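Local coordinates for hypothetical protein (Actinomyces odontolyticus, PDB 4MJG), which is of unknown function, a DUF4853 family member, probably a lipoprotein in its natural form, whose core is an antiparallel sheet with helices against it, at residues E20-Q25 against Y63-Y68; E78-L83 against R107-I112; G117-K122 against I128-R133; T139-P142 against Q148-L151. One frame throughout, in Å; residues are numbered along the deposited sequence.

Contact 1 of 4, residues E20-Q25 against Y63-Y68; sequences EYISRQ and YRVVGY. With SO4 (sulfate ion), chain C.
This is a buried helix-on-sheet contact, in which helix 18-24 rests against strand 62-73 in the middle of the antiparallel sheet. Val65 is the one residue of 63-68 that meets the helix, and its two methyls are shared between neighbouring helix residues. CG1 lies 3.5 Å from Tyr21 CD1, the ring approaching at a slant. CG2 faces Ile22, whose CG1 is 4.3 Å away, a looser fit. The split follows from the valine torsion: chi1 of 59° sets CG1 between the backbone N and the carbonyl carbon, which leaves CG2 anti to the N. One face of the Tyr21 ring is covered by Gln25 CB, four residues on, 3.6 Å above the ring plane and over its centre. Leu26 and Ile29 of helix 26-31 add further cover to Val65 and Tyr21 respectively. On the outer side of the helix, Arg24 NE reaches Glu20 OE2 at 3.0 Å, a salt bridge whose hydrogen bond is weak. Arg64, next to Val65, faces the other side of the sheet. Its guanidinium holds a sulfate by its edge, with NH1 3.1 Å from O2 and NH2 3.1 Å from O4; Cys136 N and Arg15 also bind that ion. Val65 towards the helix and Arg64 on the reverse are as expected of successive strand residues, here in helix-on-sheet packing.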
loop_
_atom_site.group_PDB
_atom_site.type_symbol
_atom_site.label_atom_id
_atom_site.label_comp_id
_atom_site.label_asym_id
_atom_site.label_seq_id
_atom_site.Cartn_x
_atom_site.Cartn_y
_atom_site.Cartn_z
ATOM N N GLU A 20 6.733 -11.495 10.247
ATOM C CA GLU A 20 5.489 -11.307 10.995
ATOM C C GLU A 20 4.649 -10.214 10.353
ATOM O O GLU A 20 3.418 -10.309 10.308
ATOM C CB GLU A 20 5.801 -10.938 12.451
ATOM C CG GLU A 20 4.588 -10.683 13.347
ATOM C CD GLU A 20 3.861 -11.948 13.769
ATOM O OE1 GLU A 20 4.221 -13.049 13.306
ATOM O OE2 GLU A 20 2.913 -11.834 14.577
ATOM N N TYR A 21 5.323 -9.180 9.858
ATOM C CA TYR A 21 4.652 -8.046 9.234
ATOM C C TYR A 21 4.015 -8.454 7.911
ATOM O O TYR A 21 2.854 -8.126 7.637
ATOM C CB TYR A 21 5.648 -6.921 8.999
ATOM C CG TYR A 21 5.022 -5.579 8.706
ATOM C CD1 TYR A 21 4.726 -5.190 7.404
ATOM C CD2 TYR A 21 4.761 -4.681 9.732
ATOM C CE1 TYR A 21 4.172 -3.946 7.135
ATOM C CE2 TYR A 21 4.210 -3.435 9.476
ATOM C CZ TYR A 21 3.915 -3.071 8.181
ATOM O OH TYR A 21 3.376 -1.829 7.941
ATOM N N ILE A 22 4.782 -9.173 7.100
ATOM C CA ILE A 22 4.278 -9.708 5.838
ATOM C C ILE A 22 3.062 -10.605 6.080
ATOM O O ILE A 22 2.046 -10.506 5.381
ATOM C CB ILE A 22 5.383 -10.490 5.096
ATOM C CG1 ILE A 22 6.405 -9.506 4.513
ATOM C CG2 ILE A 22 4.791 -11.344 3.987
ATOM C CD1 ILE A 22 7.678 -10.146 4.008
ATOM N N SER A 23 3.175 -11.463 7.088
ATOM C CA SER A 23 2.122 -12.416 7.420
ATOM C C SER A 23 0.837 -11.763 7.953
ATOM O O SER A 23 -0.264 -12.149 7.550
ATOM C CB SER A 23 2.651 -13.420 8.445
ATOM O OG SER A 23 1.613 -14.252 8.924
ATOM N N ARG A 24 0.977 -10.769 8.831
ATOM C CA ARG A 24 -0.160 -10.272 9.623
ATOM C C ARG A 24 -0.585 -8.814 9.407
ATOM O O ARG A 24 -1.769 -8.494 9.545
ATOM C CB ARG A 24 0.112 -10.535 11.099
ATOM C CG ARG A 24 -0.292 -11.960 11.461
ATOM C CD ARG A 24 0.409 -12.568 12.670
ATOM N NE ARG A 24 0.013 -11.989 13.961
ATOM C CZ ARG A 24 -1.154 -12.193 14.579
ATOM N NH1 ARG A 24 -2.105 -12.965 14.054
ATOM N NH2 ARG A 24 -1.376 -11.606 15.753
ATOM N N GLN A 25 0.354 -7.936 9.077
ATOM C CA GLN A 25 0.021 -6.527 8.868
ATOM C C GLN A 25 -0.323 -6.236 7.415
ATOM O O GLN A 25 -1.269 -5.495 7.134
ATOM C CB GLN A 25 1.175 -5.627 9.307
ATOM C CG GLN A 25 1.680 -5.897 10.716
ATOM C CD GLN A 25 0.570 -5.920 11.748
ATOM O OE1 GLN A 25 -0.369 -5.126 11.684
ATOM N NE2 GLN A 25 0.675 -6.833 12.710
ATOM N N TYR A 63 14.862 -5.031 6.952
ATOM C CA TYR A 63 14.124 -5.164 5.713
ATOM C C TYR A 63 12.841 -4.346 5.744
ATOM O O TYR A 63 12.214 -4.175 6.794
ATOM C CB TYR A 63 13.782 -6.625 5.452
ATOM C CG TYR A 63 14.957 -7.470 5.035
ATOM C CD1 TYR A 63 15.533 -7.317 3.780
ATOM C CD2 TYR A 63 15.476 -8.438 5.881
ATOM C CE1 TYR A 63 16.605 -8.102 3.383
ATOM C CE2 TYR A 63 16.545 -9.229 5.493
ATOM C CZ TYR A 63 17.105 -9.054 4.242
ATOM O OH TYR A 63 18.163 -9.836 3.842
ATOM N N ARG A 64 12.463 -3.867 4.566
ATOM C CA ARG A 64 11.298 -3.031 4.374
ATOM C C ARG A 64 10.402 -3.729 3.364
ATOM O O ARG A 64 10.899 -4.387 2.455
ATOM C CB ARG A 64 11.753 -1.692 3.805
ATOM C CG ARG A 64 10.673 -0.643 3.713
ATOM C CD ARG A 64 11.155 0.569 2.928
ATOM N NE ARG A 64 12.413 1.114 3.436
ATOM C CZ ARG A 64 12.547 1.809 4.565
ATOM N NH1 ARG A 64 11.504 2.048 5.358
ATOM N NH2 ARG A 64 13.747 2.253 4.917
ATOM N N VAL A 65 9.092 -3.579 3.501
ATOM C CA VAL A 65 8.170 -4.185 2.540
ATOM C C VAL A 65 7.297 -3.136 1.842
ATOM O O VAL A 65 6.508 -2.421 2.476
ATOM C CB VAL A 65 7.323 -5.324 3.168
ATOM C CG1 VAL A 65 6.497 -4.842 4.351
ATOM C CG2 VAL A 65 6.430 -5.968 2.120
ATOM N N VAL A 66 7.484 -3.042 0.526
ATOM C CA VAL A 66 6.609 -2.274 -0.344
ATOM C C VAL A 66 5.487 -3.215 -0.761
ATOM O O VAL A 66 5.749 -4.300 -1.282
ATOM C CB VAL A 66 7.356 -1.779 -1.603
ATOM C CG1 VAL A 66 6.397 -1.110 -2.576
ATOM C CG2 VAL A 66 8.493 -0.837 -1.222
ATOM N N GLY A 67 4.244 -2.809 -0.536
ATOM C CA GLY A 67 3.096 -3.674 -0.821
ATOM C C GLY A 67 2.633 -3.600 -2.262
ATOM O O GLY A 67 3.312 -3.030 -3.122
ATOM N N TYR A 68 1.469 -4.188 -2.526
ATOM C CA TYR A 68 0.843 -4.087 -3.841
ATOM C C TYR A 68 0.560 -2.637 -4.142
ATOM O O TYR A 68 0.311 -1.841 -3.234
ATOM C CB TYR A 68 -0.470 -4.864 -3.889
ATOM C CG TYR A 68 -0.298 -6.351 -4.076
ATOM C CD1 TYR A 68 -0.253 -6.916 -5.348
ATOM C CD2 TYR A 68 -0.199 -7.192 -2.983
ATOM C CE1 TYR A 68 -0.102 -8.278 -5.525
ATOM C CE2 TYR A 68 -0.046 -8.549 -3.149
ATOM C CZ TYR A 68 0.003 -9.085 -4.424
ATOM O OH TYR A 68 0.158 -10.434 -4.580
HETATM S S SO4 C . 12.277 3.849 8.514
HETATM O O1 SO4 C . 11.755 2.813 9.437
HETATM O O2 SO4 C . 11.230 4.281 7.559
HETATM O O3 SO4 C . 12.703 5.023 9.308
HETATM O O4 SO4 C . 13.439 3.300 7.780
#

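Contact 2 of 4, residues E78-L83 against R107-I112; sequences ERLEKL and RGIQLI
Neither flat group near this contact takes part in a stack: the Glu81 carboxylate and the Arg107 guanidinium both stand off from Ile109, which does touch the helix, and neither lies over the other. No hydrogen bond joins the two segments. Glu81 OE1 stands 5.7 Å from Arg107 NH2, so the opposite charges may attract at a distance but form no salt bridge. Arg107 instead gives its NE to the backbone O of Asp98. The contact proper is apolar and converges on one methyl. Ile109 CD1 rests against the helix backbone, 3.7 Å from Glu81 CA and 4.0 Å from Glu81 CB, while Leu80 CG comes within 4.0 Å from the neighbouring position. Leu80 and Ile109 run past each other in opposite directions, flank against flank. A chi1 of -60° turns Ile109 CG1 anti to the carbonyl carbon, and chi2 of 169° stretches CD1 outward to the helix. Glu81 is extended beyond CG, which carries its carboxylate away from the methyl and leaves only the base of the side chain in the contact. Phe77 and Val84, from the same helix, also pack on Ile109, and Phe123 of the adjoining strand packs on Leu80. The closest CA atoms, those of Glu81 and Ile109, are 7.3 Å apart. Helix 77-86 thus lies on the face of the antiparallel sheet that carries Ile109, a helix-on-sheet layer joined by apolar packing.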
loop_
_atom_site.group_PDB
_atom_site.type_symbol
_atom_site.label_atom_id
_atom_site.label_comp_id
_atom_site.label_asym_id
_atom_site.label_seq_id
_atom_site.Cartn_x
_atom_site.Cartn_y
_atom_site.Cartn_z
ATOM N N GLU A 78 -10.470 16.774 -3.101
ATOM C CA GLU A 78 -11.289 17.134 -1.946
ATOM C C GLU A 78 -12.129 15.950 -1.431
ATOM O O GLU A 78 -12.256 15.744 -0.216
ATOM C CB GLU A 78 -12.201 18.316 -2.337
ATOM C CG GLU A 78 -12.909 18.999 -1.169
ATOM C CD GLU A 78 -14.258 19.570 -1.562
ATOM O OE1 GLU A 78 -14.335 20.190 -2.641
ATOM O OE2 GLU A 78 -15.238 19.400 -0.801
ATOM N N ARG A 79 -12.680 15.170 -2.361
ATOM C CA ARG A 79 -13.515 14.005 -2.034
ATOM C C ARG A 79 -12.678 12.828 -1.521
ATOM O O ARG A 79 -13.163 12.011 -0.732
ATOM C CB ARG A 79 -14.332 13.568 -3.262
ATOM N N LEU A 80 -11.434 12.735 -1.990
ATOM C CA LEU A 80 -10.504 11.693 -1.553
ATOM C C LEU A 80 -10.045 11.935 -0.123
ATOM O O LEU A 80 -10.003 11.003 0.685
ATOM C CB LEU A 80 -9.280 11.643 -2.474
ATOM C CG LEU A 80 -8.210 10.589 -2.161
ATOM C CD1 LEU A 80 -8.751 9.182 -2.367
ATOM C CD2 LEU A 80 -6.981 10.806 -3.022
ATOM N N GLU A 81 -9.692 13.185 0.179
ATOM C CA GLU A 81 -9.281 13.575 1.529
ATOM C C GLU A 81 -10.404 13.324 2.526
ATOM O O GLU A 81 -10.169 12.824 3.626
ATOM C CB GLU A 81 -8.861 15.047 1.562
ATOM C CG GLU A 81 -8.320 15.516 2.907
ATOM C CD GLU A 81 -7.748 16.924 2.860
ATOM O OE1 GLU A 81 -7.618 17.500 1.756
ATOM O OE2 GLU A 81 -7.418 17.460 3.937
ATOM N N LYS A 82 -11.625 13.669 2.128
ATOM C CA LYS A 82 -12.817 13.349 2.907
ATOM C C LYS A 82 -12.878 11.843 3.187
ATOM O O LYS A 82 -13.028 11.422 4.337
ATOM C CB LYS A 82 -14.072 13.803 2.151
ATOM C CG LYS A 82 -15.397 13.510 2.839
ATOM C CD LYS A 82 -16.567 13.741 1.893
ATOM C CE LYS A 82 -17.898 13.416 2.551
ATOM N NZ LYS A 82 -18.215 14.352 3.662
ATOM N N LEU A 83 -12.751 11.046 2.127
ATOM C CA LEU A 83 -12.839 9.592 2.231
ATOM C C LEU A 83 -11.750 9.026 3.129
ATOM O O LEU A 83 -12.040 8.282 4.062
ATOM C CB LEU A 83 -12.749 8.943 0.844
ATOM C CG LEU A 83 -12.760 7.410 0.786
ATOM C CD1 LEU A 83 -14.042 6.854 1.391
ATOM C CD2 LEU A 83 -12.594 6.929 -0.644
ATOM N N ARG A 107 -0.795 14.329 -6.410
ATOM C CA ARG A 107 -0.853 14.844 -5.038
ATOM C C ARG A 107 -1.152 13.710 -4.096
ATOM O O ARG A 107 -2.090 12.944 -4.324
ATOM C CB ARG A 107 -1.935 15.909 -4.897
ATOM C CG ARG A 107 -1.796 16.757 -3.644
ATOM C CD ARG A 107 -2.872 17.828 -3.587
ATOM N NE ARG A 107 -2.778 18.631 -2.377
ATOM C CZ ARG A 107 -3.641 19.584 -2.040
ATOM N NH1 ARG A 107 -4.684 19.863 -2.821
ATOM N NH2 ARG A 107 -3.466 20.256 -0.910
ATOM N N GLY A 108 -0.368 13.619 -3.028
ATOM C CA GLY A 108 -0.430 12.476 -2.134
ATOM C C GLY A 108 -1.115 12.738 -0.806
ATOM O O GLY A 108 -1.060 13.847 -0.271
ATOM N N ILE A 109 -1.777 11.705 -0.291
ATOM C CA ILE A 109 -2.207 11.664 1.101
ATOM C C ILE A 109 -1.553 10.435 1.719
ATOM O O ILE A 109 -1.617 9.339 1.152
ATOM C CB ILE A 109 -3.734 11.559 1.245
ATOM C CG1 ILE A 109 -4.407 12.767 0.590
ATOM C CG2 ILE A 109 -4.130 11.475 2.718
ATOM C CD1 ILE A 109 -5.906 12.631 0.459
ATOM N N GLN A 110 -0.920 10.625 2.873
ATOM C CA GLN A 110 -0.212 9.553 3.543
ATOM C C GLN A 110 -0.930 9.165 4.823
ATOM O O GLN A 110 -1.477 10.019 5.524
ATOM C CB GLN A 110 1.214 9.987 3.881
ATOM C CG GLN A 110 2.088 10.278 2.675
ATOM C CD GLN A 110 1.861 11.661 2.115
ATOM O OE1 GLN A 110 1.958 12.659 2.842
ATOM N NE2 GLN A 110 1.565 11.734 0.815
ATOM N N LEU A 111 -0.897 7.872 5.124
ATOM C CA LEU A 111 -1.438 7.326 6.359
ATOM C C LEU A 111 -0.261 6.748 7.134
ATOM O O LEU A 111 0.358 5.780 6.685
ATOM C CB LEU A 111 -2.457 6.239 6.024
ATOM C CG LEU A 111 -3.842 6.333 6.655
ATOM C CD1 LEU A 111 -4.478 7.690 6.399
ATOM C CD2 LEU A 111 -4.718 5.221 6.102
ATOM N N ILE A 112 0.077 7.363 8.267
ATOM C CA ILE A 112 1.286 7.001 9.012
ATOM C C ILE A 112 0.953 6.040 10.148
ATOM O O ILE A 112 0.105 6.341 10.986
ATOM C CB ILE A 112 1.992 8.247 9.604
ATOM C CG1 ILE A 112 2.187 9.341 8.540
ATOM C CG2 ILE A 112 3.336 7.870 10.216
ATOM C CD1 ILE A 112 3.015 8.919 7.342
#

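Contact 3 of 4, residues G117-K122 against I128-R133; sequences GLVEFK and IAVRSR. With SO4 (sulfate ion), chain D.
Arg133 begins beside Leu118, with its CB 4.4 Å from Leu118 CD2, and then leads away from the neighbouring strand towards a bound sulfate. With CG anti to the backbone N (chi1 178°) and the chain extended as far as NE, CD arrives 3.6 Å from sulfate O3. NE makes the hydrogen bond, 3.0 Å to the same O3 with an N-H...O angle of 137°, and NH2 ends beyond it near O2. Arg131 reaches the ion from the same face of the sheet, its NH2 3.6 Å from O3, too far for a hydrogen bond. With an alanine here instead of Arg133, the sulfate is likely to be held less firmly and the flank of Leu118 less covered. Along that face Glu120 comes next: its OE1 is 4.5 Å from Arg131 NH1, short of a salt bridge, its OE2 has a long one of 3.6 Å to Lys122 NZ, and Gln110 NE2 bonds to OE2. On the other face Phe121 and Val130 lie side by side, CD2 to CG2 at 3.8 Å, with Val119 and Ser132 following. The backbones form an antiparallel hairpin at 168°. Leu118-Arg133, Glu120-Arg131 and Lys122-Ala129 are its hydrogen-bonded pairs; the Glu120 N to Arg131 O bond is 2.7 Å, and only Leu118 N to Arg133 O is weak. The chemistry implies a two-sided hairpin: a buried, mostly apolar side that includes Ser132, and a side rich in charged groups where Arg133 binds an anion with Arg131 close by, here probably one from the crystallisation liquor.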
loop_
_atom_site.group_PDB
_atom_site.type_symbol
_atom_site.label_atom_id
_atom_site.label_comp_id
_atom_site.label_asym_id
_atom_site.label_seq_id
_atom_site.Cartn_x
_atom_site.Cartn_y
_atom_site.Cartn_z
ATOM N N GLY A 117 5.924 3.760 9.434
ATOM C CA GLY A 117 5.594 3.248 8.119
ATOM C C GLY A 117 4.456 4.021 7.501
ATOM O O GLY A 117 3.906 4.931 8.116
ATOM N N LEU A 118 4.077 3.624 6.293
ATOM C CA LEU A 118 3.370 4.511 5.387
ATOM C C LEU A 118 2.376 3.786 4.476
ATOM O O LEU A 118 2.604 2.654 4.051
ATOM C CB LEU A 118 4.420 5.224 4.531
ATOM C CG LEU A 118 3.965 6.100 3.374
ATOM C CD1 LEU A 118 3.411 7.388 3.937
ATOM C CD2 LEU A 118 5.121 6.383 2.419
ATOM N N VAL A 119 1.271 4.458 4.186
ATOM C CA VAL A 119 0.375 4.068 3.103
ATOM C C VAL A 119 -0.005 5.337 2.361
ATOM O O VAL A 119 -0.430 6.302 2.982
ATOM C CB VAL A 119 -0.892 3.371 3.621
ATOM C CG1 VAL A 119 -1.823 3.025 2.464
ATOM C CG2 VAL A 119 -0.518 2.125 4.407
ATOM N N GLU A 120 0.158 5.338 1.039
ATOM C CA GLU A 120 -0.014 6.554 0.249
ATOM C C GLU A 120 -1.095 6.435 -0.819
ATOM O O GLU A 120 -1.077 5.521 -1.644
ATOM C CB GLU A 120 1.306 6.958 -0.414
ATOM C CG GLU A 120 1.182 8.226 -1.241
ATOM C CD GLU A 120 2.508 8.918 -1.467
ATOM O OE1 GLU A 120 3.492 8.215 -1.777
ATOM O OE2 GLU A 120 2.560 10.164 -1.340
ATOM N N PHE A 121 -2.025 7.380 -0.799
ATOM C CA PHE A 121 -3.028 7.519 -1.842
ATOM C C PHE A 121 -2.556 8.630 -2.767
ATOM O O PHE A 121 -2.558 9.798 -2.369
ATOM C CB PHE A 121 -4.374 7.893 -1.230
ATOM C CG PHE A 121 -4.867 6.919 -0.195
ATOM C CD1 PHE A 121 -4.437 7.005 1.119
ATOM C CD2 PHE A 121 -5.774 5.922 -0.534
ATOM C CE1 PHE A 121 -4.892 6.111 2.074
ATOM C CE2 PHE A 121 -6.233 5.027 0.419
ATOM C CZ PHE A 121 -5.791 5.119 1.726
ATOM N N LYS A 122 -2.125 8.274 -3.977
ATOM C CA LYS A 122 -1.666 9.265 -4.954
ATOM C C LYS A 122 -2.778 9.689 -5.911
ATOM O O LYS A 122 -3.162 8.943 -6.812
ATOM C CB LYS A 122 -0.448 8.759 -5.743
ATOM C CG LYS A 122 0.857 9.438 -5.350
ATOM C CD LYS A 122 1.979 9.149 -6.335
ATOM C CE LYS A 122 3.114 10.155 -6.187
ATOM N NZ LYS A 122 3.651 10.234 -4.797
ATOM N N ILE A 128 -6.336 7.007 -9.081
ATOM C CA ILE A 128 -5.833 7.078 -7.705
ATOM C C ILE A 128 -5.040 5.824 -7.365
ATOM O O ILE A 128 -5.596 4.729 -7.297
ATOM C CB ILE A 128 -6.974 7.223 -6.684
ATOM C CG1 ILE A 128 -7.693 8.557 -6.886
ATOM C CG2 ILE A 128 -6.434 7.135 -5.257
ATOM C CD1 ILE A 128 -9.091 8.566 -6.315
ATOM N N ALA A 129 -3.742 5.994 -7.145
ATOM C CA ALA A 129 -2.861 4.880 -6.842
ATOM C C ALA A 129 -2.713 4.714 -5.331
ATOM O O ALA A 129 -2.466 5.680 -4.615
ATOM C CB ALA A 129 -1.503 5.103 -7.490
ATOM N N VAL A 130 -2.859 3.484 -4.852
ATOM C CA VAL A 130 -2.697 3.170 -3.430
ATOM C C VAL A 130 -1.468 2.290 -3.265
ATOM O O VAL A 130 -1.423 1.174 -3.789
ATOM C CB VAL A 130 -3.932 2.455 -2.860
ATOM C CG1 VAL A 130 -3.797 2.280 -1.357
ATOM C CG2 VAL A 130 -5.189 3.243 -3.182
ATOM N N ARG A 131 -0.468 2.813 -2.560
ATOM C CA ARG A 131 0.826 2.157 -2.410
ATOM C C ARG A 131 1.186 2.106 -0.916
ATOM O O ARG A 131 0.853 3.006 -0.146
ATOM C CB ARG A 131 1.888 2.903 -3.233
ATOM C CG ARG A 131 3.328 2.461 -2.997
ATOM C CD ARG A 131 4.253 2.961 -4.102
ATOM N NE ARG A 131 5.665 2.695 -3.819
ATOM C CZ ARG A 131 6.416 3.380 -2.954
ATOM N NH1 ARG A 131 5.906 4.387 -2.246
ATOM N NH2 ARG A 131 7.696 3.049 -2.784
ATOM N N SER A 132 1.826 1.030 -0.491
ATOM C CA SER A 132 2.265 0.905 0.900
ATOM C C SER A 132 3.768 0.730 0.955
ATOM O O SER A 132 4.368 0.200 0.028
ATOM C CB SER A 132 1.555 -0.258 1.596
ATOM O OG SER A 132 2.164 -1.495 1.292
ATOM N N ARG A 133 4.370 1.200 2.041
ATOM C CA ARG A 133 5.804 1.089 2.242
ATOM C C ARG A 133 6.065 1.068 3.746
ATOM O O ARG A 133 6.055 2.103 4.404
ATOM C CB ARG A 133 6.526 2.251 1.566
ATOM C CG ARG A 133 8.034 2.253 1.761
ATOM C CD ARG A 133 8.719 3.263 0.848
ATOM N NE ARG A 133 10.178 3.242 0.987
ATOM C CZ ARG A 133 10.874 3.944 1.880
ATOM N NH1 ARG A 133 10.265 4.741 2.752
ATOM N NH2 ARG A 133 12.197 3.844 1.911
HETATM S S SO4 D . 11.655 3.792 -2.372
HETATM O O1 SO4 D . 10.719 4.910 -2.102
HETATM O O2 SO4 D . 12.983 4.090 -1.782
HETATM O O3 SO4 D . 11.104 2.550 -1.781
HETATM O O4 SO4 D . 11.794 3.618 -3.836
#

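Contact 4 of 4, residues T139-P142 against Q148-L151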
loop_
_atom_site.group_PDB
_atom_site.type_symbol
_atom_site.label_atom_id
_atom_site.label_comp_id
_atom_site.label_asym_id
_atom_site.label_seq_id
_atom_site.Cartn_x
_atom_site.Cartn_y
_atom_site.Cartn_z
ATOM N N THR A 139 15.042 -8.526 11.801
ATOM C CA THR A 139 14.897 -9.956 11.540
ATOM C C THR A 139 16.107 -10.733 12.050
ATOM O O THR A 139 17.208 -10.194 12.145
ATOM C CB THR A 139 14.724 -10.251 10.035
ATOM O OG1 THR A 139 14.446 -11.646 9.851
ATOM C CG2 THR A 139 15.976 -9.859 9.245
ATOM N N ASN A 140 15.889 -12.004 12.362
ATOM C CA ASN A 140 16.978 -12.915 12.709
ATOM C C ASN A 140 17.572 -13.603 11.472
ATOM O O ASN A 140 18.484 -14.421 11.591
ATOM C CB ASN A 140 16.498 -13.963 13.722
ATOM C CG ASN A 140 15.406 -14.869 13.168
ATOM O OD1 ASN A 140 14.902 -14.669 12.058
ATOM N ND2 ASN A 140 15.027 -15.871 13.951
ATOM N N LYS A 141 17.048 -13.271 10.295
ATOM C CA LYS A 141 17.483 -13.882 9.040
ATOM C C LYS A 141 18.617 -13.074 8.420
ATOM O O LYS A 141 18.853 -11.936 8.823
ATOM C CB LYS A 141 16.310 -13.965 8.056
ATOM C CG LYS A 141 15.075 -14.682 8.587
ATOM C CD LYS A 141 15.355 -16.136 8.931
ATOM C CE LYS A 141 14.084 -16.852 9.352
ATOM N NZ LYS A 141 14.358 -18.175 9.974
ATOM N N PRO A 142 19.331 -13.661 7.439
ATOM C CA PRO A 142 20.430 -12.949 6.788
ATOM C C PRO A 142 20.009 -11.630 6.160
ATOM O O PRO A 142 18.920 -11.535 5.600
ATOM C CB PRO A 142 20.882 -13.925 5.698
ATOM C CG PRO A 142 20.544 -15.262 6.240
ATOM C CD PRO A 142 19.262 -15.068 6.997
ATOM N N GLN A 148 14.616 -13.544 -0.194
ATOM C CA GLN A 148 14.421 -14.763 0.598
ATOM C C GLN A 148 12.992 -14.899 1.134
ATOM O O GLN A 148 12.542 -16.007 1.399
ATOM C CB GLN A 148 15.435 -14.842 1.756
ATOM C CG GLN A 148 15.177 -13.880 2.909
ATOM C CD GLN A 148 16.298 -13.870 3.943
ATOM O OE1 GLN A 148 16.451 -14.820 4.711
ATOM N NE2 GLN A 148 17.077 -12.792 3.975
ATOM N N PHE A 149 12.283 -13.780 1.280
ATOM C CA PHE A 149 10.979 -13.769 1.956
ATOM C C PHE A 149 9.817 -13.988 1.008
ATOM O O PHE A 149 9.669 -13.259 0.035
ATOM C CB PHE A 149 10.767 -12.438 2.660
ATOM C CG PHE A 149 11.864 -12.080 3.613
ATOM C CD1 PHE A 149 11.978 -12.731 4.832
ATOM C CD2 PHE A 149 12.782 -11.094 3.291
ATOM C CE1 PHE A 149 12.987 -12.402 5.712
ATOM C CE2 PHE A 149 13.794 -10.760 4.167
ATOM C CZ PHE A 149 13.897 -11.414 5.380
ATOM N N VAL A 150 8.989 -14.986 1.305
ATOM C CA VAL A 150 7.766 -15.219 0.542
ATOM C C VAL A 150 6.806 -14.070 0.787
ATOM O O VAL A 150 6.742 -13.541 1.893
ATOM C CB VAL A 150 7.059 -16.547 0.913
ATOM C CG1 VAL A 150 7.973 -17.728 0.633
ATOM C CG2 VAL A 150 6.590 -16.553 2.367
ATOM N N LEU A 151 6.059 -13.704 -0.248
ATOM C CA LEU A 151 5.082 -12.624 -0.170
ATOM C C LEU A 151 3.688 -13.161 -0.456
ATOM O O LEU A 151 3.537 -14.151 -1.164
ATOM C CB LEU A 151 5.439 -11.539 -1.178
ATOM C CG LEU A 151 6.711 -10.761 -0.837
ATOM C CD1 LEU A 151 7.305 -10.115 -2.075
ATOM C CD2 LEU A 151 6.424 -9.728 0.238
#
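Thr139 OG1 lies 4.5 Å from Phe149 CE1, approaching the ring at a slant. That oxygen also accepts from Lys141 N at 3.1 Å and forms an ST turn, after which Lys141 and Pro142 meet Gln148; Glu19 of helix 18-24 bonds to the same hydroxyl. Lys141 contributes the base of its side chain, with CB 3.5 Å from Gln148 OE1 and CG 4.2 Å from Phe149 CE1, while its amino end leads away. Pro142 adds its CD, 3.6 Å from Gln148 OE1, and its O, which accepts from Gln148 NE2 at 2.8 Å with an N-H...O angle of 144°. This O lies near the plane of the Gln148 amide, whereas NE2 is tilted 21° from the carbonyl plane. Gln148 CG sits between the backbone N and the carbonyl carbon (chi1 73°), 3.5 Å above the Phe149 ring and over its centre, and the chain is extended beyond it. A leucine here has no amide to give, and Pro142 O and Asp145 O, the second acceptor of NE2, would probably be left without this donor and the two arms less firmly joined. Tyr63 OH also hydrogen-bonds Pro142 O. The chemistry implies a surface loop joined across these segments by one side-chain-to-backbone hydrogen bond, with aliphatic carbons around it and the buried Phe149 ring beneath.

Overall arrangement
Contacts 1, 2 and 3 share one antiparallel sheet, while contact 4 closes a surface loop beside it. Contact 3 is the hub: Leu111 N probably hydrogen-bonds Val119 O at 2.7 Å, joining it to contact 2, and Gly67 N probably does so to Ser132 O at 3.1 Å, joining it to contact 1. The helices of contacts 1 and 2 cover the same face, their contact centres about 22 Å apart. On the reverse, Arg64 and Arg133 come together beside the two sulfates, which hints at an anion-friendly surface, though no function is established. Tyr63 links contact 1 to contact 4, its OH 2.6 Å from Pro142 O. Contacts 2 and 4 lie about 32 Å apart between centres.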